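5-carboxyvanillate decarboxylase (Sphingomonas paucimobilis, PDB 4L6D) probably removes a carboxyl group from 5-carboxyvanillate, as a manganese-dependent carboxy-lyase of the amidohydrolase superfamily. Local coordinates at residues A[141-147]-A[170-176]; A[150-154]-A[205-209]; A[6-12]-A[71-77]. All coordinates share one frame; numbering follows the deposited sequence.

Contact 1: residues A[141-147]-A[170-176]; sequences LVINSHT and ALYIHPR. With MN (manganese (II) ion), chain I; VNL (4-hydroxy-3-methoxybenzoate), chain J.
The manganese site at the C-terminal mouth of the barrel takes one of its ligands from this pair of neighbouring strands, His-174, which stands beside Asn-144 at the end of strand 171-174. NE2 of His-174 binds the manganese ion at 2.2 Å, and the phenolic O3 of the bound vanillate, itself 2.0 Å from manganese, lies at the edge of the imidazole. With CG anti to the backbone N (chi1 -173°), the ring stands up from the strand, and its other nitrogen, ND1, donates to Pro-175 O at 2.9 Å, on a lone pair in the carbonyl plane. Held by the metal at one nitrogen and the carbonyl at the other, the ring is fixed in its rotation. The amide of Asn-144 lies alongside, almost perpendicular to the imidazole. Glu-8 and Asp-297 complete the protein share of the metal shell. Strands 140-144 and 171-174, with helix 158-167 between them in sequence, form a beta-alpha-beta unit of the TIM barrel, and their parallel ladder runs from Leu-141 N to Ser-145 N. On the face turned to the helices, CD1 of Leu-171 packs between CB of Leu-141 and CG2 of Ile-143. Val-142, Tyr-172 and His-174 occupy the inner face, where CG2 of Val-142 meets CB of His-174 and the hydroxyl of Tyr-172 is hydrogen-bonded to Glu-8. Beyond the strands, Arg-176 bends at its third torsion (chi3 -69°) and lays its guanidinium flat on the imidazole of His-146, centres 3.6 Å apart and planes at 16°. NH1 of Arg-176 also donates to His-146 O at 2.9 Å, reaching it from above the carbonyl plane, while NE forms a salt bridge with Asp-32.

Contact 2: residues A[150-154]-A[205-209]; sequences LYYDD and NAVRM
Arg-208 grips Asp-153 side-on with two nitrogens, NE donating to OD1 and NH2 to OD2, each at 2.9 Å. The NE bond is nearly straight (175°) and lies in the guanidinium plane, yet it meets OD1 from above the carboxylate; NH2 comes to OD2 on its syn side. Carboxylate and guanidinium are therefore turned 58° against each other instead of lying coplanar. The extended chi2 of the arginine brings its CD to within 3.5 Å of Tyr-151 CD2, and the bend at chi3 (66°) then turns NE toward the carboxylate. Asn-205, one helical turn earlier, holds the loop backbone: its OD1 accepts from Tyr-152 N at 3.0 Å, while its CG lies 3.4 Å from CD1 of Tyr-151, at the edge of that ring. ND2 of Asn-205 passes close to CD2 of Tyr-152 and is hydrogen-bonded to Ser-145 OG. Met-209 fills the next position on the helix, with CG 3.7 Å from CB of Tyr-152. The loop presents these groups through a type I turn from Tyr-151 to Asp-154, closed by Asp-154 N donating to Tyr-151 O. Further out, the hydroxyl of Tyr-151 is bonded to Glu-201 and Ser-179. The salt bridge reaches the dimer interface, where Asp-188 of the second subunit pairs with NH2 of Arg-208 and Tyr-189 of the second subunit with OD2 of Asp-153. The contact thus ties the loop between strand 140-144 and helix 158-167 to helix 197-211, with the ring of Tyr-152 meeting Phe-161 of helix 158-167 and Met-209 packing on helix 214-217.

Contact 3: residues A[6-12]-A[71-77]; sequences ATEEAVT and MHLLSLT. With MN (manganese (II) ion), chain I.
Leu-73 O is gripped by two donors, a water at 2.7 Å and, more weakly, Glu-9 N at 3.3 Å. The same water donates to Thr-7 O and accepts from Ser-75 OG at 2.8 Å, bridging the two strands where their register slips by one residue. This slip is a beta bulge between the first two parallel strands of the TIM barrel; Leu-73 N bonds to Ala-6 O before it, and Ser-75 N to Glu-9 O after it. At the bulge a chi1 of -158° swings Glu-8 away from strand 71-76, and the chain beyond is extended, carrying OE2 to the manganese ion at 2.2 Å. OE1 of Glu-8 is bonded to Ser-272, while a metal-bound water donates to Glu-8 O at 2.9 Å. Glu-9 lies on the face of the sheet shared with His-72, its CG over one face of the imidazole, 3.8 Å from the centroid in a CH-pi contact. Its OE1 turns back to accept from Glu-8 N at 2.9 Å, and the carboxylate also receives backbone N-H groups of Ile-296, Asp-297 and Tyr-298. Replacing His-72 by an alanine would probably leave CG of Glu-9 without its flat partner and open a gap on that side, though the carboxylate keeps its backbone donors. Farther along, CB of Ala-10 packs on Thr-77, a residue of the vanillate pocket.

How the contacts relate
Contacts 1 and 3 belong to the same barrel sheet and meet at the manganese ion, to which each contributes one ligand, with the metal-bound water common to both. Their centres lie about 12 Å apart, and the second shell joins them directly: Tyr-172 OH of contact 1 is 2.6 Å from Glu-8 OE1 of contact 3, a probable hydrogen bond that would help to orient the metal-binding carboxylate. Contact 2 adjoins contact 1 on the helical side, where Tyr-152 OH lies 2.6 Å from Ser-145 O and 2.9 Å from Thr-147 OG1. Contacts 2 and 3 do not touch; about 12 Å separates their nearest atoms, whereas contact 1 touches both.

Contact 1: residues A[141-147]-A[170-176]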
loop_
_atom_site.group_PDB
_atom_site.type_symbol
_atom_site.label_atom_id
_atom_site.label_comp_id
_atom_site.label_asym_id
_atom_site.label_seq_id
_atom_site.Cartn_x
_atom_site.Cartn_y
_atom_site.Cartn_z
ATOM N N LEU A 141 8.639 20.651 10.295
ATOM C CA LEU A 141 7.593 21.068 9.360
ATOM C C LEU A 141 6.588 19.953 9.139
ATOM O O LEU A 141 6.898 18.777 9.327
ATOM C CB LEU A 141 8.216 21.447 8.018
ATOM C CG LEU A 141 9.173 22.633 8.025
ATOM C CD1 LEU A 141 10.028 22.624 6.754
ATOM C CD2 LEU A 141 8.450 23.962 8.178
ATOM N N VAL A 142 5.381 20.324 8.716
ATOM C CA VAL A 142 4.358 19.347 8.350
ATOM C C VAL A 142 3.649 19.815 7.089
ATOM O O VAL A 142 3.407 21.013 6.894
ATOM C CB VAL A 142 3.335 19.111 9.498
ATOM C CG1 VAL A 142 2.609 20.400 9.876
ATOM C CG2 VAL A 142 2.321 18.017 9.132
ATOM N N ILE A 143 3.355 18.861 6.222
ATOM C CA ILE A 143 2.545 19.108 5.039
ATOM C C ILE A 143 1.694 17.851 4.815
ATOM O O ILE A 143 2.088 16.752 5.219
ATOM C CB ILE A 143 3.426 19.465 3.807
ATOM C CG1 ILE A 143 2.621 20.279 2.785
ATOM C CG2 ILE A 143 4.029 18.212 3.183
ATOM C CD1 ILE A 143 2.213 21.683 3.294
ATOM N N ASN A 144 0.529 18.005 4.195
ATOM C CA ASN A 144 -0.416 16.894 4.049
ATOM C C ASN A 144 -0.493 16.364 2.632
ATOM O O ASN A 144 -1.234 16.889 1.807
ATOM C CB ASN A 144 -1.797 17.315 4.549
ATOM C CG ASN A 144 -1.719 17.934 5.917
ATOM O OD1 ASN A 144 -1.519 17.225 6.911
ATOM N ND2 ASN A 144 -1.798 19.262 5.984
ATOM N N SER A 145 0.271 15.305 2.378
ATOM C CA SER A 145 0.496 14.740 1.052
ATOM C C SER A 145 0.364 15.770 -0.084
ATOM O O SER A 145 1.017 16.804 -0.022
ATOM C CB SER A 145 -0.339 13.482 0.834
ATOM O OG SER A 145 0.252 12.698 -0.182
ATOM N N HIS A 146 -0.492 15.522 -1.071
ATOM C CA HIS A 146 -0.490 16.306 -2.305
ATOM C C HIS A 146 -0.884 17.769 -2.135
ATOM O O HIS A 146 -1.560 18.136 -1.182
ATOM C CB HIS A 146 -1.393 15.656 -3.364
ATOM C CG HIS A 146 -2.852 15.968 -3.208
ATOM N ND1 HIS A 146 -3.436 17.094 -3.754
ATOM C CD2 HIS A 146 -3.846 15.297 -2.577
ATOM C CE1 HIS A 146 -4.727 17.098 -3.470
ATOM N NE2 HIS A 146 -5.001 16.023 -2.752
ATOM N N THR A 147 -0.446 18.596 -3.075
ATOM C CA THR A 147 -0.997 19.937 -3.223
ATOM C C THR A 147 -1.404 20.137 -4.671
ATOM O O THR A 147 -0.633 19.843 -5.586
ATOM C CB THR A 147 0.005 21.035 -2.811
ATOM O OG1 THR A 147 0.412 20.814 -1.457
ATOM C CG2 THR A 147 -0.638 22.430 -2.921
ATOM N N ALA A 170 13.138 18.623 9.673
ATOM C CA ALA A 170 12.484 17.439 9.145
ATOM C C ALA A 170 11.065 17.786 8.686
ATOM O O ALA A 170 10.386 18.592 9.324
ATOM C CB ALA A 170 12.456 16.341 10.195
ATOM N N LEU A 171 10.636 17.195 7.572
ATOM C CA LEU A 171 9.276 17.394 7.073
ATOM C C LEU A 171 8.429 16.154 7.305
ATOM O O LEU A 171 8.707 15.089 6.755
ATOM C CB LEU A 171 9.297 17.718 5.580
ATOM C CG LEU A 171 7.919 17.798 4.914
ATOM C CD1 LEU A 171 7.115 18.999 5.427
ATOM C CD2 LEU A 171 8.074 17.881 3.404
ATOM N N TYR A 172 7.394 16.298 8.127
ATOM C CA TYR A 172 6.422 15.233 8.325
ATOM C C TYR A 172 5.430 15.322 7.179
ATOM O O TYR A 172 4.735 16.330 7.042
ATOM C CB TYR A 172 5.708 15.441 9.666
ATOM C CG TYR A 172 5.116 14.194 10.297
ATOM C CD1 TYR A 172 4.214 13.392 9.603
ATOM C CD2 TYR A 172 5.451 13.834 11.601
ATOM C CE1 TYR A 172 3.657 12.266 10.191
ATOM C CE2 TYR A 172 4.910 12.714 12.201
ATOM C CZ TYR A 172 4.024 11.928 11.487
ATOM O OH TYR A 172 3.499 10.819 12.095
ATOM N N ILE A 173 5.395 14.306 6.322
ATOM C CA ILE A 173 4.369 14.266 5.281
ATOM C C ILE A 173 3.207 13.446 5.801
ATOM O O ILE A 173 3.204 12.210 5.720
ATOM C CB ILE A 173 4.887 13.734 3.924
ATOM C CG1 ILE A 173 6.042 14.607 3.421
ATOM C CG2 ILE A 173 3.756 13.760 2.906
ATOM C CD1 ILE A 173 6.664 14.120 2.108
ATOM N N HIS A 174 2.237 14.166 6.360
ATOM C CA HIS A 174 1.021 13.600 6.928
ATOM C C HIS A 174 0.068 13.267 5.783
ATOM O O HIS A 174 0.178 13.837 4.707
ATOM C CB HIS A 174 0.414 14.665 7.845
ATOM C CG HIS A 174 -0.760 14.196 8.644
ATOM N ND1 HIS A 174 -2.044 14.172 8.141
ATOM C CD2 HIS A 174 -0.842 13.729 9.910
ATOM C CE1 HIS A 174 -2.866 13.714 9.066
ATOM N NE2 HIS A 174 -2.162 13.436 10.150
ATOM N N PRO A 175 -0.877 12.339 5.990
ATOM C CA PRO A 175 -1.841 12.104 4.905
ATOM C C PRO A 175 -2.841 13.242 4.657
ATOM O O PRO A 175 -3.036 14.156 5.458
ATOM C CB PRO A 175 -2.606 10.850 5.372
ATOM C CG PRO A 175 -1.682 10.195 6.365
ATOM C CD PRO A 175 -0.958 11.310 7.042
ATOM N N ARG A 176 -3.461 13.171 3.489
ATOM C CA ARG A 176 -4.781 13.755 3.266
ATOM C C ARG A 176 -5.485 12.751 2.361
ATOM O O ARG A 176 -4.929 11.703 2.041
ATOM C CB ARG A 176 -4.701 15.161 2.648
ATOM C CG ARG A 176 -3.989 15.206 1.304
ATOM C CD ARG A 176 -3.924 16.606 0.732
ATOM N NE ARG A 176 -5.230 17.102 0.315
ATOM C CZ ARG A 176 -5.403 18.204 -0.404
ATOM N NH1 ARG A 176 -4.345 18.926 -0.757
ATOM N NH2 ARG A 176 -6.626 18.584 -0.756
HETATM MN MN MN I . -2.869 12.320 11.908
HETATM C C1 VNL J . -8.561 11.251 10.856
HETATM C CO1 VNL J . -7.579 10.472 11.482
HETATM C CO2 VNL J . -8.255 12.516 10.315
HETATM C CM1 VNL J . -6.259 10.948 11.589
HETATM C CM2 VNL J . -6.951 13.000 10.398
HETATM O OM VNL J . -6.558 14.216 9.901
HETATM C CZ VNL J . -5.922 12.194 11.062
HETATM C CC VNL J . -9.976 10.740 10.789
HETATM C CV VNL J . -7.505 15.063 9.224
HETATM O O1 VNL J . -10.343 9.773 11.510
HETATM O O2 VNL J . -10.793 11.341 10.051
HETATM O O3 VNL J . -4.776 12.859 11.399
HETATM O O HOH W 1 -2.375 13.988 13.243
#

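Contact 2: residues A[150-154]-A[205-209]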
loop_
_atom_site.group_PDB
_atom_site.type_symbol
_atom_site.label_atom_id
_atom_site.label_comp_id
_atom_site.label_asym_id
_atom_site.label_seq_id
_atom_site.Cartn_x
_atom_site.Cartn_y
_atom_site.Cartn_z
ATOM N N LEU A 150 -0.923 17.392 -7.301
ATOM C CA LEU A 150 0.418 17.071 -7.766
ATOM C C LEU A 150 1.189 16.487 -6.604
ATOM O O LEU A 150 0.949 16.841 -5.444
ATOM C CB LEU A 150 1.136 18.326 -8.245
ATOM C CG LEU A 150 0.496 19.072 -9.402
ATOM C CD1 LEU A 150 1.227 20.375 -9.631
ATOM C CD2 LEU A 150 0.518 18.211 -10.643
ATOM N N TYR A 151 2.142 15.611 -6.923
ATOM C CA TYR A 151 2.989 14.985 -5.921
ATOM C C TYR A 151 4.368 15.644 -5.888
ATOM O O TYR A 151 4.695 16.451 -6.764
ATOM C CB TYR A 151 3.063 13.478 -6.175
ATOM C CG TYR A 151 1.707 12.840 -5.990
ATOM C CD1 TYR A 151 1.147 12.735 -4.723
ATOM C CD2 TYR A 151 0.976 12.368 -7.073
ATOM C CE1 TYR A 151 -0.112 12.177 -4.534
ATOM C CE2 TYR A 151 -0.293 11.804 -6.895
ATOM C CZ TYR A 151 -0.823 11.706 -5.623
ATOM O OH TYR A 151 -2.078 11.146 -5.443
ATOM N N TYR A 152 5.168 15.300 -4.880
ATOM C CA TYR A 152 6.369 16.088 -4.587
ATOM C C TYR A 152 7.599 15.700 -5.401
ATOM O O TYR A 152 8.696 16.189 -5.137
ATOM C CB TYR A 152 6.650 16.162 -3.076
ATOM C CG TYR A 152 5.544 16.918 -2.373
ATOM C CD1 TYR A 152 5.091 18.136 -2.876
ATOM C CD2 TYR A 152 4.906 16.384 -1.264
ATOM C CE1 TYR A 152 4.052 18.817 -2.271
ATOM C CE2 TYR A 152 3.875 17.065 -0.639
ATOM C CZ TYR A 152 3.447 18.274 -1.154
ATOM O OH TYR A 152 2.407 18.957 -0.557
ATOM N N ASP A 153 7.395 14.849 -6.404
ATOM C CA ASP A 153 8.378 14.685 -7.472
ATOM C C ASP A 153 8.324 15.840 -8.474
ATOM O O ASP A 153 9.263 16.048 -9.228
ATOM C CB ASP A 153 8.167 13.362 -8.217
ATOM C CG ASP A 153 6.789 13.249 -8.857
ATOM O OD1 ASP A 153 5.781 13.392 -8.134
ATOM O OD2 ASP A 153 6.717 12.987 -10.081
ATOM N N ASP A 154 7.227 16.590 -8.497
ATOM C CA ASP A 154 7.059 17.623 -9.511
ATOM C C ASP A 154 8.053 18.762 -9.262
ATOM O O ASP A 154 8.149 19.263 -8.142
ATOM C CB ASP A 154 5.620 18.144 -9.493
ATOM C CG ASP A 154 5.279 18.973 -10.722
ATOM O OD1 ASP A 154 6.004 19.938 -11.034
ATOM O OD2 ASP A 154 4.278 18.638 -11.390
ATOM N N ASN A 205 2.859 9.212 -2.943
ATOM C CA ASN A 205 3.599 10.467 -2.981
ATOM C C ASN A 205 5.076 10.196 -2.671
ATOM O O ASN A 205 5.972 10.538 -3.455
ATOM C CB ASN A 205 2.986 11.433 -1.957
ATOM C CG ASN A 205 3.366 12.894 -2.201
ATOM O OD1 ASN A 205 4.289 13.200 -2.950
ATOM N ND2 ASN A 205 2.627 13.803 -1.559
ATOM N N ALA A 206 5.334 9.524 -1.552
ATOM C CA ALA A 206 6.709 9.267 -1.152
ATOM C C ALA A 206 7.487 8.396 -2.143
ATOM O O ALA A 206 8.683 8.630 -2.382
ATOM C CB ALA A 206 6.754 8.661 0.250
ATOM N N VAL A 207 6.829 7.381 -2.699
ATOM C CA VAL A 207 7.501 6.543 -3.687
ATOM C C VAL A 207 7.868 7.355 -4.939
ATOM O O VAL A 207 8.961 7.200 -5.483
ATOM C CB VAL A 207 6.654 5.300 -4.033
ATOM C CG1 VAL A 207 7.225 4.559 -5.239
ATOM C CG2 VAL A 207 6.588 4.381 -2.823
ATOM N N ARG A 208 6.972 8.238 -5.379
ATOM C CA ARG A 208 7.275 9.116 -6.506
ATOM C C ARG A 208 8.481 9.991 -6.174
ATOM O O ARG A 208 9.355 10.200 -7.012
ATOM C CB ARG A 208 6.082 10.013 -6.871
ATOM C CG ARG A 208 4.873 9.269 -7.430
ATOM C CD ARG A 208 3.726 10.255 -7.739
ATOM N NE ARG A 208 4.110 11.161 -8.823
ATOM C CZ ARG A 208 3.796 10.982 -10.100
ATOM N NH1 ARG A 208 3.022 9.968 -10.470
ATOM N NH2 ARG A 208 4.241 11.830 -11.015
ATOM N N MET A 209 8.530 10.490 -4.941
ATOM C CA MET A 209 9.663 11.327 -4.526
ATOM C C MET A 209 10.971 10.563 -4.643
ATOM O O MET A 209 11.942 11.050 -5.228
ATOM C CB MET A 209 9.479 11.828 -3.089
ATOM C CG MET A 209 8.353 12.854 -2.931
ATOM S SD MET A 209 7.879 13.138 -1.212
ATOM C CE MET A 209 9.230 14.153 -0.618
#

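Contact 3: residues A[6-12]-A[71-77]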
loop_
_atom_site.group_PDB
_atom_site.type_symbol
_atom_site.label_atom_id
_atom_site.label_comp_id
_atom_site.label_asym_id
_atom_site.label_seq_id
_atom_site.Cartn_x
_atom_site.Cartn_y
_atom_site.Cartn_z
ATOM N N ALA A 6 4.828 12.211 21.823
ATOM C CA ALA A 6 3.919 11.792 20.756
ATOM C C ALA A 6 4.106 12.684 19.526
ATOM O O ALA A 6 4.054 13.903 19.647
ATOM C CB ALA A 6 2.475 11.850 21.249
ATOM N N THR A 7 4.334 12.097 18.358
ATOM C CA THR A 7 4.789 12.895 17.216
ATOM C C THR A 7 3.797 13.241 16.102
ATOM O O THR A 7 4.196 13.904 15.139
ATOM C CB THR A 7 6.032 12.270 16.550
ATOM O OG1 THR A 7 5.752 10.907 16.186
ATOM C CG2 THR A 7 7.220 12.308 17.504
ATOM N N GLU A 8 2.533 12.826 16.210
ATOM C CA GLU A 8 1.563 13.147 15.153
ATOM C C GLU A 8 0.272 13.683 15.751
ATOM O O GLU A 8 -0.812 13.138 15.526
ATOM C CB GLU A 8 1.255 11.939 14.257
ATOM C CG GLU A 8 0.698 12.377 12.876
ATOM C CD GLU A 8 0.192 11.214 12.035
ATOM O OE1 GLU A 8 1.014 10.354 11.639
ATOM O OE2 GLU A 8 -1.028 11.155 11.767
ATOM N N GLU A 9 0.393 14.771 16.503
ATOM C CA GLU A 9 -0.695 15.200 17.358
ATOM C C GLU A 9 -1.306 16.454 16.778
ATOM O O GLU A 9 -0.695 17.514 16.770
ATOM C CB GLU A 9 -0.190 15.377 18.796
ATOM C CG GLU A 9 0.693 14.187 19.239
ATOM C CD GLU A 9 0.070 12.845 18.872
ATOM O OE1 GLU A 9 0.784 11.968 18.311
ATOM O OE2 GLU A 9 -1.146 12.682 19.125
ATOM N N ALA A 10 -2.519 16.297 16.266
ATOM C CA ALA A 10 -3.190 17.336 15.498
ATOM C C ALA A 10 -3.745 18.452 16.370
ATOM O O ALA A 10 -4.204 18.219 17.492
ATOM C CB ALA A 10 -4.318 16.711 14.681
ATOM N N VAL A 11 -3.729 19.661 15.814
ATOM C CA VAL A 11 -4.279 20.841 16.462
ATOM C C VAL A 11 -4.889 21.719 15.364
ATOM O O VAL A 11 -4.592 21.533 14.191
ATOM C CB VAL A 11 -3.172 21.611 17.239
ATOM C CG1 VAL A 11 -2.143 22.237 16.274
ATOM C CG2 VAL A 11 -3.754 22.654 18.169
ATOM N N THR A 12 -5.749 22.658 15.734
ATOM C CA THR A 12 -6.155 23.679 14.777
ATOM C C THR A 12 -6.232 25.030 15.470
ATOM O O THR A 12 -6.085 25.116 16.692
ATOM C CB THR A 12 -7.473 23.346 14.070
ATOM O OG1 THR A 12 -7.669 24.266 12.983
ATOM C CG2 THR A 12 -8.658 23.428 15.040
ATOM N N MET A 71 5.102 14.847 26.257
ATOM C CA MET A 71 4.901 15.868 25.224
ATOM C C MET A 71 4.028 15.449 24.053
ATOM O O MET A 71 3.959 14.273 23.686
ATOM C CB MET A 71 6.255 16.306 24.633
ATOM C CG MET A 71 7.246 16.868 25.635
ATOM S SD MET A 71 8.751 17.494 24.854
ATOM C CE MET A 71 8.155 19.100 24.296
ATOM N N HIS A 72 3.377 16.445 23.463
ATOM C CA HIS A 72 2.853 16.336 22.106
ATOM C C HIS A 72 3.666 17.218 21.189
ATOM O O HIS A 72 3.915 18.397 21.501
ATOM C CB HIS A 72 1.419 16.840 22.013
ATOM C CG HIS A 72 0.386 15.851 22.442
ATOM N ND1 HIS A 72 -0.947 16.004 22.125
ATOM C CD2 HIS A 72 0.476 14.718 23.177
ATOM C CE1 HIS A 72 -1.632 14.992 22.627
ATOM N NE2 HIS A 72 -0.797 14.210 23.288
ATOM N N LEU A 73 4.072 16.647 20.059
ATOM C CA LEU A 73 4.553 17.425 18.914
ATOM C C LEU A 73 3.338 17.764 18.063
ATOM O O LEU A 73 2.758 16.892 17.405
ATOM C CB LEU A 73 5.581 16.615 18.115
ATOM C CG LEU A 73 6.101 17.244 16.824
ATOM C CD1 LEU A 73 6.958 18.491 17.105
ATOM C CD2 LEU A 73 6.886 16.198 16.021
ATOM N N LEU A 74 2.934 19.027 18.123
ATOM C CA LEU A 74 1.696 19.481 17.489
ATOM C C LEU A 74 1.905 19.793 16.013
ATOM O O LEU A 74 2.968 20.264 15.615
ATOM C CB LEU A 74 1.177 20.737 18.191
ATOM C CG LEU A 74 0.940 20.637 19.698
ATOM C CD1 LEU A 74 0.662 22.018 20.295
ATOM C CD2 LEU A 74 -0.224 19.700 20.001
ATOM N N SER A 75 0.863 19.557 15.216
ATOM C CA SER A 75 0.864 19.900 13.794
ATOM C C SER A 75 -0.523 20.383 13.416
ATOM O O SER A 75 -1.523 19.807 13.858
ATOM C CB SER A 75 1.243 18.672 12.948
ATOM O OG SER A 75 0.593 17.492 13.418
ATOM N N LEU A 76 -0.602 21.419 12.587
ATOM C CA LEU A 76 -1.898 21.816 12.058
ATOM C C LEU A 76 -2.512 20.646 11.286
ATOM O O LEU A 76 -1.891 20.075 10.393
ATOM C CB LEU A 76 -1.764 23.047 11.162
ATOM C CG LEU A 76 -3.069 23.439 10.460
ATOM C CD1 LEU A 76 -4.096 23.933 11.470
ATOM C CD2 LEU A 76 -2.821 24.515 9.391
ATOM N N THR A 77 -3.744 20.308 11.649
ATOM C CA THR A 77 -4.399 19.097 11.173
ATOM C C THR A 77 -4.623 19.145 9.667
ATOM O O THR A 77 -4.812 20.218 9.095
ATOM C CB THR A 77 -5.736 18.898 11.921
ATOM O OG1 THR A 77 -6.272 17.611 11.608
ATOM C CG2 THR A 77 -6.745 19.991 11.569
HETATM MN MN MN I . -2.869 12.320 11.908
HETATM O O HOH W 2 2.733 16.368 14.756
HETATM O O HOH W 1 -2.375 13.988 13.243
#